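Local coordinates for protein methyl-coenzyme M reductase subunit gamma (Methanosarcina barkeri, PDB 1E6Y) that forms part of the F430-dependent enzyme that cleaves methyl-coenzyme M with coenzyme B as reductant, releasing methane in the final step of methanogenesis, at residues Gly23-Leu28 with Met138-Thr143; Leu40-Pro45 with Arg128-Cys133; Asp80-Ile85 with Ile122-Glu127. All coordinates share one frame; numbering follows the deposited sequence.

Overall arrangement
The three contacts follow one stretch of chain: strand 121-126, helix 127-139 and the turn just after it. Contact 3 is wholly buried and joins that strand to strand 82-89 by antiparallel pairing. Contacts 1 and 2 are partly buried. Contact 1 sets a loop against the helix's C-terminal end and the turn beyond it; contact 2 sets the end of helix 33-40 and the loop after it against the helix's earlier turns. Contact 1 mixes backbone bonds with carboxylates, whereas contact 2 is made by side chains alone. Contacts 2 and 3 have centres about 8 Å apart and are joined by polar groups, among them His42 with Tyr84. Contact 1 meets contact 3 through Met138 and Ile85.

Contact 1: residues Gly23-Leu28 with Met138-Thr143; sequences GKLEKL and METEIT
Lys27 and Thr140 form a single backbone bridge, with their CA atoms 4.1 Å apart and the touching parts of the two chains running 125° apart. The bridge is flanked by two hydrogen bonds. Glu141 N reaches Glu26 O at 2.9 Å, and Leu28 N reaches Glu139 O at 2.9 Å. A third bond uses a carboxylate in place of a backbone acceptor. Glu141 OE1 takes the N-H of Glu26 at 2.9 Å, almost straight at 175°, on its anti side and close to the carboxylate plane. CG of Glu141 sits between its own backbone N and carbonyl carbon (chi1 63°), and the extended chain beyond it runs back to Glu26. The other oxygen of Glu141 pairs with Arg211, which also holds the carboxylate of Glu26. This shared arginine probably offsets the two negative charges.

Residues 138-143 mark the end of helix 127-139. Thr140 is the first to leave helical geometry and opens a type I turn to Thr143. Residues 23-28 begin the linker to helix 33-40; the first of them, Gly23, ends helix 12-22 in a Schellman motif.

Leu25 crosses Thr140 at about a right angle, with CD1 3.6 Å from Thr140 OG1. That hydroxyl is bonded to Val136 O in the last helical turn. The same methyl lies 4.0 Å from Ile142 CB, and the CD2 branch rests on the aliphatic part of Glu141. Leu28 covers the backbone of Glu141, its CD1 3.6 Å from Glu141 CA. Lys27 lies alongside Glu139, and its CE comes 3.3 Å from Glu139 OE1. Their salt bridge is long; Lys27 NZ also pairs with Glu30 and Arg29 O, and Glu139 OE2 with Lys135.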
loop_
_atom_site.group_PDB
_atom_site.type_symbol
_atom_site.label_atom_id
_atom_site.label_comp_id
_atom_site.label_asym_id
_atom_site.label_seq_id
_atom_site.Cartn_x
_atom_site.Cartn_y
_atom_site.Cartn_z
ATOM N N GLY C 23 -17.770 37.161 -28.338
ATOM C CA GLY C 23 -19.208 37.243 -28.144
ATOM C C GLY C 23 -19.928 38.066 -29.199
ATOM O O GLY C 23 -21.092 38.427 -29.026
ATOM N N LYS C 24 -19.240 38.359 -30.297
ATOM C CA LYS C 24 -19.843 39.079 -31.411
ATOM C C LYS C 24 -20.526 38.090 -32.352
ATOM O O LYS C 24 -19.951 37.654 -33.349
ATOM C CB LYS C 24 -18.775 39.895 -32.141
ATOM C CG LYS C 24 -18.217 41.024 -31.284
ATOM C CD LYS C 24 -17.059 41.743 -31.950
ATOM C CE LYS C 24 -16.511 42.827 -31.030
ATOM N NZ LYS C 24 -15.472 43.670 -31.690
ATOM N N LEU C 25 -21.731 37.685 -31.969
ATOM C CA LEU C 25 -22.448 36.606 -32.635
ATOM C C LEU C 25 -23.756 37.123 -33.214
ATOM O O LEU C 25 -24.565 37.714 -32.498
ATOM C CB LEU C 25 -22.749 35.484 -31.637
ATOM C CG LEU C 25 -21.559 34.793 -30.972
ATOM C CD1 LEU C 25 -22.028 34.001 -29.764
ATOM C CD2 LEU C 25 -20.877 33.887 -31.975
ATOM N N GLU C 26 -23.993 36.825 -34.487
ATOM C CA GLU C 26 -25.237 37.209 -35.146
ATOM C C GLU C 26 -26.423 36.431 -34.579
ATOM O O GLU C 26 -26.373 35.207 -34.459
ATOM C CB GLU C 26 -25.133 36.965 -36.653
ATOM C CG GLU C 26 -26.377 37.369 -37.436
ATOM C CD GLU C 26 -26.232 37.175 -38.937
ATOM O OE1 GLU C 26 -27.140 37.613 -39.674
ATOM O OE2 GLU C 26 -25.223 36.586 -39.388
ATOM N N LYS C 27 -27.452 37.159 -34.158
ATOM C CA LYS C 27 -28.710 36.550 -33.743
ATOM C C LYS C 27 -29.446 36.034 -34.979
ATOM O O LYS C 27 -29.638 36.773 -35.947
ATOM C CB LYS C 27 -29.571 37.581 -33.013
ATOM C CG LYS C 27 -30.801 37.010 -32.331
ATOM C CD LYS C 27 -31.549 38.107 -31.589
ATOM C CE LYS C 27 -32.706 37.556 -30.776
ATOM N NZ LYS C 27 -33.661 36.807 -31.631
ATOM N N LEU C 28 -29.803 34.754 -34.963
ATOM C CA LEU C 28 -30.392 34.115 -36.134
ATOM C C LEU C 28 -31.826 33.659 -35.909
ATOM O O LEU C 28 -32.546 33.374 -36.866
ATOM C CB LEU C 28 -29.544 32.916 -36.569
ATOM C CG LEU C 28 -28.136 33.198 -37.100
ATOM C CD1 LEU C 28 -27.485 31.894 -37.519
ATOM C CD2 LEU C 28 -28.201 34.154 -38.278
ATOM N N MET C 138 -28.652 29.591 -27.735
ATOM C CA MET C 138 -29.793 29.048 -28.465
ATOM C C MET C 138 -30.169 29.906 -29.673
ATOM O O MET C 138 -30.599 29.380 -30.700
ATOM C CB MET C 138 -31.010 28.920 -27.541
ATOM C CG MET C 138 -30.877 27.869 -26.445
ATOM S SD MET C 138 -30.659 26.188 -27.070
ATOM C CE MET C 138 -32.354 25.752 -27.490
ATOM N N GLU C 139 -30.000 31.221 -29.543
ATOM C CA GLU C 139 -30.533 32.171 -30.520
ATOM C C GLU C 139 -29.532 32.603 -31.586
ATOM O O GLU C 139 -29.925 32.977 -32.692
ATOM C CB GLU C 139 -31.074 33.415 -29.808
ATOM C CG GLU C 139 -32.312 33.161 -28.957
ATOM C CD GLU C 139 -32.942 34.438 -28.419
ATOM O OE1 GLU C 139 -32.223 35.444 -28.247
ATOM O OE2 GLU C 139 -34.161 34.429 -28.153
ATOM N N THR C 140 -28.247 32.566 -31.254
ATOM C CA THR C 140 -27.224 33.106 -32.140
ATOM C C THR C 140 -26.543 32.043 -32.994
ATOM O O THR C 140 -26.778 30.843 -32.825
ATOM C CB THR C 140 -26.143 33.881 -31.358
ATOM O OG1 THR C 140 -25.402 32.975 -30.531
ATOM C CG2 THR C 140 -26.782 34.962 -30.496
ATOM N N GLU C 141 -25.647 32.500 -33.865
ATOM C CA GLU C 141 -25.013 31.651 -34.864
ATOM C C GLU C 141 -24.108 30.575 -34.269
ATOM O O GLU C 141 -23.725 29.636 -34.968
ATOM C CB GLU C 141 -24.206 32.513 -35.838
ATOM C CG GLU C 141 -23.058 33.267 -35.187
ATOM C CD GLU C 141 -22.236 34.054 -36.182
ATOM O OE1 GLU C 141 -22.136 35.287 -36.027
ATOM O OE2 GLU C 141 -21.682 33.441 -37.117
ATOM N N ILE C 142 -23.773 30.705 -32.985
ATOM C CA ILE C 142 -22.922 29.722 -32.316
ATOM C C ILE C 142 -23.570 28.333 -32.332
ATOM O O ILE C 142 -22.877 27.319 -32.293
ATOM C CB ILE C 142 -22.601 30.148 -30.851
ATOM C CG1 ILE C 142 -21.477 29.273 -30.279
ATOM C CG2 ILE C 142 -23.846 30.051 -29.980
ATOM C CD1 ILE C 142 -20.766 29.881 -29.087
ATOM N N THR C 143 -24.887 28.295 -32.515
ATOM C CA THR C 143 -25.597 27.027 -32.619
ATOM C C THR C 143 -26.399 26.916 -33.912
ATOM O O THR C 143 -27.189 27.804 -34.243
ATOM C CB THR C 143 -26.558 26.822 -31.430
ATOM O OG1 THR C 143 -25.828 26.910 -30.201
ATOM C CG2 THR C 143 -27.220 25.456 -31.512
#

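Contact 2: residues Leu40-Pro45 with Arg128-Cys133; sequences LGHRAP and RDMEQC
Arg43 and Glu131 come from opposite directions and form a salt bridge. Arg43 NH1 meets Glu131 OE2 at 2.9 Å, with an angle of 160° at the hydrogen. The oxygen lies near the guanidinium plane, at its edge. Seen from the carboxylate, the donor stands well above the plane, and the two flat groups are turned 53° apart. Beside this pair is an apolar patch. Leu40 and Met130 reach toward each other tip to tip, with Leu40 CD1 3.9 Å from Met130 CE. The same leucine methyl touches Glu131 CG at 3.8 Å. Met130 CE also comes obliquely to the His42 ring, 3.6 Å from CD2. The methionine chain is bent at chi2 (-83°) and again at chi3, which brings its methyl up against both Leu40 and His42.

The second shell fixes these groups. His42 is held by a bond from NE2 to Tyr84 O, and one ring face is covered by Leu40 O. Arg43 NE binds Ser47 O, and its NH1 has a second acid partner in Glu127. Met130 also packs on Arg83 and Ile85, so the loop after helix 33-40, helix 127-139 and strand 82-89 meet here. Glu131 OE1 is bonded to Tyr49 OH, and OE2 to Thr37 OG1 as well as Arg43. With partners at both oxygens and an arginine close by, the carboxylate is likely to stay ionised.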
loop_
_atom_site.group_PDB
_atom_site.type_symbol
_atom_site.label_atom_id
_atom_site.label_comp_id
_atom_site.label_asym_id
_atom_site.label_seq_id
_atom_site.Cartn_x
_atom_site.Cartn_y
_atom_site.Cartn_z
ATOM N N LEU C 40 -34.525 23.213 -21.075
ATOM C CA LEU C 40 -33.499 23.033 -20.050
ATOM C C LEU C 40 -33.927 22.014 -18.991
ATOM O O LEU C 40 -33.097 21.261 -18.472
ATOM C CB LEU C 40 -33.167 24.377 -19.396
ATOM C CG LEU C 40 -32.447 25.379 -20.303
ATOM C CD1 LEU C 40 -32.349 26.726 -19.613
ATOM C CD2 LEU C 40 -31.067 24.855 -20.660
ATOM N N GLY C 41 -35.216 22.014 -18.660
ATOM C CA GLY C 41 -35.792 20.942 -17.866
ATOM C C GLY C 41 -35.515 20.962 -16.372
ATOM O O GLY C 41 -35.702 19.949 -15.702
ATOM N N HIS C 42 -35.142 22.120 -15.831
ATOM C CA HIS C 42 -34.797 22.229 -14.412
ATOM C C HIS C 42 -35.976 22.655 -13.538
ATOM O O HIS C 42 -35.929 22.517 -12.315
ATOM C CB HIS C 42 -33.644 23.215 -14.219
ATOM C CG HIS C 42 -32.462 22.938 -15.092
ATOM N ND1 HIS C 42 -31.834 21.712 -15.127
ATOM C CD2 HIS C 42 -31.810 23.720 -15.985
ATOM C CE1 HIS C 42 -30.849 21.750 -16.007
ATOM N NE2 HIS C 42 -30.814 22.957 -16.541
ATOM N N ARG C 43 -37.004 23.224 -14.163
ATOM C CA ARG C 43 -38.187 23.666 -13.449
ATOM C C ARG C 43 -39.315 23.937 -14.452
ATOM O O ARG C 43 -39.008 24.030 -15.641
ATOM C CB ARG C 43 -37.918 24.943 -12.651
ATOM C CG ARG C 43 -37.668 26.180 -13.506
ATOM C CD ARG C 43 -37.319 27.366 -12.590
ATOM N NE ARG C 43 -37.642 28.623 -13.293
ATOM C CZ ARG C 43 -36.932 29.070 -14.321
ATOM N NH1 ARG C 43 -35.867 28.399 -14.742
ATOM N NH2 ARG C 43 -37.245 30.195 -14.958
ATOM N N ALA C 44 -40.562 23.984 -13.991
ATOM C CA ALA C 44 -41.698 24.256 -14.865
ATOM C C ALA C 44 -41.571 25.658 -15.452
ATOM O O ALA C 44 -41.174 26.592 -14.754
ATOM C CB ALA C 44 -42.995 24.125 -14.085
ATOM N N PRO C 45 -41.870 25.815 -16.754
ATOM C CA PRO C 45 -41.831 27.134 -17.396
ATOM C C PRO C 45 -42.607 28.195 -16.615
ATOM O O PRO C 45 -43.706 27.930 -16.121
ATOM C CB PRO C 45 -42.446 26.873 -18.769
ATOM C CG PRO C 45 -42.098 25.451 -19.048
ATOM C CD PRO C 45 -42.227 24.757 -17.716
ATOM N N ARG C 128 -30.575 31.203 -12.977
ATOM C CA ARG C 128 -31.007 32.360 -13.773
ATOM C C ARG C 128 -29.844 32.908 -14.589
ATOM O O ARG C 128 -30.061 33.376 -15.715
ATOM C CB ARG C 128 -31.665 33.456 -12.952
ATOM C CG ARG C 128 -30.732 34.403 -12.202
ATOM C CD ARG C 128 -31.561 35.257 -11.246
ATOM N NE ARG C 128 -32.235 34.403 -10.273
ATOM C CZ ARG C 128 -33.278 34.747 -9.551
ATOM N NH1 ARG C 128 -33.850 35.945 -9.645
ATOM N NH2 ARG C 128 -33.790 33.871 -8.690
ATOM N N ASP C 129 -28.622 32.861 -14.055
ATOM C CA ASP C 129 -27.438 33.288 -14.812
ATOM C C ASP C 129 -27.205 32.359 -15.998
ATOM O O ASP C 129 -26.858 32.805 -17.090
ATOM C CB ASP C 129 -26.176 33.273 -13.941
ATOM C CG ASP C 129 -26.317 34.083 -12.665
ATOM O OD1 ASP C 129 -25.597 33.751 -11.706
ATOM O OD2 ASP C 129 -27.098 35.061 -12.619
ATOM N N MET C 130 -27.332 31.059 -15.748
ATOM C CA MET C 130 -27.175 30.045 -16.783
ATOM C C MET C 130 -28.165 30.265 -17.931
ATOM O O MET C 130 -27.790 30.180 -19.101
ATOM C CB MET C 130 -27.358 28.651 -16.167
ATOM C CG MET C 130 -27.256 27.494 -17.152
ATOM S SD MET C 130 -28.810 27.198 -18.023
ATOM C CE MET C 130 -29.861 26.681 -16.662
ATOM N N GLU C 131 -29.398 30.646 -17.594
ATOM C CA GLU C 131 -30.437 30.867 -18.602
ATOM C C GLU C 131 -30.119 32.037 -19.531
ATOM O O GLU C 131 -30.456 32.002 -20.718
ATOM C CB GLU C 131 -31.799 31.089 -17.938
ATOM C CG GLU C 131 -32.410 29.825 -17.354
ATOM C CD GLU C 131 -33.922 29.905 -17.206
ATOM O OE1 GLU C 131 -34.451 31.019 -17.008
ATOM O OE2 GLU C 131 -34.583 28.849 -17.279
ATOM N N GLN C 132 -29.439 33.052 -19.002
ATOM C CA GLN C 132 -28.988 34.177 -19.819
ATOM C C GLN C 132 -27.986 33.710 -20.868
ATOM O O GLN C 132 -28.063 34.097 -22.035
ATOM C CB GLN C 132 -28.329 35.243 -18.945
ATOM C CG GLN C 132 -29.294 36.168 -18.234
ATOM C CD GLN C 132 -28.616 37.439 -17.754
ATOM O OE1 GLN C 132 -27.385 37.530 -17.722
ATOM N NE2 GLN C 132 -29.418 38.442 -17.408
ATOM N N CYS C 133 -27.019 32.910 -20.428
ATOM C CA CYS C 133 -26.005 32.354 -21.315
ATOM C C CYS C 133 -26.633 31.385 -22.313
ATOM O O CYS C 133 -26.333 31.429 -23.513
ATOM C CB CYS C 133 -24.933 31.631 -20.493
ATOM S SG CYS C 133 -23.636 30.888 -21.489
#

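Contact 3: residues Asp80-Ile85 with Ile122-Glu127; sequences DRVRYI and IVEARE
Glu127 starts its link to residues 80-85 with its backbone, as its N donates to Arg81 O at 2.8 Å. Glu127 CB lies 3.7 Å from that same Arg81 O, and also near Asp80 OD1. CG is anti to the backbone N (chi1 -172°), and the extended chain then runs alongside Arg81. Glu127 CG packs against Arg83 CG at 4.1 Å, and CD faces Arg81 NH1. At the tip, Glu127 OE2 accepts Arg81 NH1 at 2.9 Å, from above the carboxylate plane, in a salt bridge whose flat groups are turned 61° apart. A water donates to Glu127 OE2 at 2.6 Å and accepts from Arg81 NE. OE1 is the atom that serves Arg43. With an alanine here, Arg81 and Arg43 would probably lose the carboxylate they share, and the water its acceptor.

Glu127 begins the helix that follows strand 121-126, with Arg126 at the N-cap position. This strand and strand 82-89 are the inner pair of a four-stranded antiparallel sheet. Arg83 with Ala125 and Ile85 with Val123 are hydrogen-bonded pairs; Val82 with Arg126 and Tyr84 with Glu124 are non-hydrogen-bonded.

Arg126 NH1 donates to Asp80 O at 2.9 Å, near the guanidinium plane, while its NE binds Gly318 O of the beta subunit. At the other end, Ile122 CD1 touches Tyr84 CB at 3.6 Å. Arg120, two residues before Ile122, binds coenzyme M.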
loop_
_atom_site.group_PDB
_atom_site.type_symbol
_atom_site.label_atom_id
_atom_site.label_comp_id
_atom_site.label_asym_id
_atom_site.label_seq_id
_atom_site.Cartn_x
_atom_site.Cartn_y
_atom_site.Cartn_z
ATOM N N ASP C 80 -29.849 30.821 -6.126
ATOM C CA ASP C 80 -30.277 29.800 -7.087
ATOM C C ASP C 80 -29.450 28.525 -6.958
ATOM O O ASP C 80 -28.253 28.577 -6.661
ATOM C CB ASP C 80 -30.118 30.317 -8.522
ATOM C CG ASP C 80 -31.184 31.318 -8.918
ATOM O OD1 ASP C 80 -31.161 31.758 -10.085
ATOM O OD2 ASP C 80 -32.048 31.660 -8.085
ATOM N N ARG C 81 -30.066 27.386 -7.262
ATOM C CA ARG C 81 -29.282 26.198 -7.584
ATOM C C ARG C 81 -28.320 26.482 -8.741
ATOM O O ARG C 81 -28.584 27.342 -9.596
ATOM C CB ARG C 81 -30.183 25.033 -7.987
ATOM C CG ARG C 81 -31.249 24.586 -7.005
ATOM C CD ARG C 81 -32.152 23.572 -7.719
ATOM N NE ARG C 81 -32.842 24.223 -8.832
ATOM C CZ ARG C 81 -33.579 23.593 -9.746
ATOM N NH1 ARG C 81 -34.176 24.283 -10.720
ATOM N NH2 ARG C 81 -33.701 22.274 -9.693
ATOM N N VAL C 82 -27.206 25.759 -8.771
ATOM C CA VAL C 82 -26.358 25.727 -9.954
ATOM C C VAL C 82 -26.923 24.672 -10.906
ATOM O O VAL C 82 -27.051 23.505 -10.531
ATOM C CB VAL C 82 -24.895 25.366 -9.592
ATOM C CG1 VAL C 82 -24.041 25.274 -10.855
ATOM C CG2 VAL C 82 -24.318 26.412 -8.644
ATOM N N ARG C 83 -27.404 25.113 -12.069
ATOM C CA ARG C 83 -27.874 24.176 -13.093
ATOM C C ARG C 83 -27.109 24.431 -14.389
ATOM O O ARG C 83 -26.099 25.138 -14.372
ATOM C CB ARG C 83 -29.368 24.273 -13.327
ATOM C CG ARG C 83 -30.313 24.119 -12.162
ATOM C CD ARG C 83 -30.065 22.868 -11.343
ATOM N NE ARG C 83 -30.083 21.606 -12.065
ATOM C CZ ARG C 83 -29.101 20.713 -12.026
ATOM N NH1 ARG C 83 -29.224 19.574 -12.699
ATOM N NH2 ARG C 83 -27.982 20.942 -11.337
ATOM N N TYR C 84 -27.519 23.796 -15.483
ATOM C CA TYR C 84 -26.650 23.709 -16.655
ATOM C C TYR C 84 -27.372 23.765 -17.996
ATOM O O TYR C 84 -28.568 23.490 -18.086
ATOM C CB TYR C 84 -25.824 22.421 -16.588
ATOM C CG TYR C 84 -26.629 21.169 -16.864
ATOM C CD1 TYR C 84 -26.700 20.636 -18.153
ATOM C CD2 TYR C 84 -27.418 20.591 -15.869
ATOM C CE1 TYR C 84 -27.546 19.575 -18.448
ATOM C CE2 TYR C 84 -28.269 19.527 -16.154
ATOM C CZ TYR C 84 -28.330 19.030 -17.448
ATOM O OH TYR C 84 -29.200 18.008 -17.753
ATOM N N ILE C 85 -26.613 24.098 -19.038
ATOM C CA ILE C 85 -26.989 23.778 -20.411
ATOM C C ILE C 85 -25.805 23.097 -21.089
ATOM O O ILE C 85 -24.657 23.508 -20.911
ATOM C CB ILE C 85 -27.400 25.043 -21.219
ATOM C CG1 ILE C 85 -27.744 24.649 -22.661
ATOM C CG2 ILE C 85 -26.288 26.084 -21.194
ATOM C CD1 ILE C 85 -28.563 25.679 -23.407
ATOM N N ILE C 122 -20.434 22.060 -21.639
ATOM C CA ILE C 122 -21.402 22.424 -20.618
ATOM C C ILE C 122 -21.070 23.771 -19.985
ATOM O O ILE C 122 -19.908 24.164 -19.909
ATOM C CB ILE C 122 -21.481 21.320 -19.522
ATOM C CG1 ILE C 122 -22.584 21.645 -18.513
ATOM C CG2 ILE C 122 -20.132 21.156 -18.828
ATOM C CD1 ILE C 122 -22.896 20.501 -17.571
ATOM N N VAL C 123 -22.109 24.540 -19.682
ATOM C CA VAL C 123 -21.970 25.674 -18.783
ATOM C C VAL C 123 -22.832 25.442 -17.548
ATOM O O VAL C 123 -24.044 25.259 -17.651
ATOM C CB VAL C 123 -22.386 27.000 -19.468
ATOM C CG1 VAL C 123 -22.299 28.158 -18.477
ATOM C CG2 VAL C 123 -21.489 27.268 -20.668
ATOM N N GLU C 124 -22.177 25.314 -16.398
ATOM C CA GLU C 124 -22.872 25.336 -15.117
ATOM C C GLU C 124 -22.807 26.738 -14.525
ATOM O O GLU C 124 -21.775 27.402 -14.593
ATOM C CB GLU C 124 -22.238 24.343 -14.142
ATOM C CG GLU C 124 -22.539 22.886 -14.446
ATOM C CD GLU C 124 -22.291 21.987 -13.251
ATOM O OE1 GLU C 124 -21.467 21.052 -13.366
ATOM O OE2 GLU C 124 -22.909 22.223 -12.188
ATOM N N ALA C 125 -23.932 27.198 -13.985
ATOM C CA ALA C 125 -24.001 28.506 -13.343
ATOM C C ALA C 125 -25.287 28.575 -12.532
ATOM O O ALA C 125 -26.163 27.720 -12.684
ATOM C CB ALA C 125 -23.976 29.616 -14.398
ATOM N N ARG C 126 -25.382 29.566 -11.644
ATOM C CA ARG C 126 -26.625 29.830 -10.933
ATOM C C ARG C 126 -27.759 29.845 -11.958
ATOM O O ARG C 126 -27.578 30.451 -13.019
ATOM C CB ARG C 126 -26.503 31.167 -10.201
ATOM C CG ARG C 126 -25.350 31.147 -9.190
ATOM C CD ARG C 126 -25.787 30.396 -7.926
ATOM N NE ARG C 126 -24.801 30.655 -6.864
ATOM C CZ ARG C 126 -25.057 30.461 -5.575
ATOM N NH1 ARG C 126 -26.228 29.998 -5.166
ATOM N NH2 ARG C 126 -24.087 30.749 -4.703
ATOM N N GLU C 127 -28.871 29.175 -11.675
ATOM C CA GLU C 127 -29.844 28.874 -12.720
ATOM C C GLU C 127 -30.252 30.064 -13.588
ATOM O O GLU C 127 -30.238 29.955 -14.814
ATOM C CB GLU C 127 -31.095 28.218 -12.140
ATOM C CG GLU C 127 -32.032 27.722 -13.232
ATOM C CD GLU C 127 -33.267 27.026 -12.706
ATOM O OE1 GLU C 127 -34.057 26.545 -13.542
ATOM O OE2 GLU C 127 -33.453 26.956 -11.472
HETATM O O HOH W 1 -32.384 27.223 -9.086
#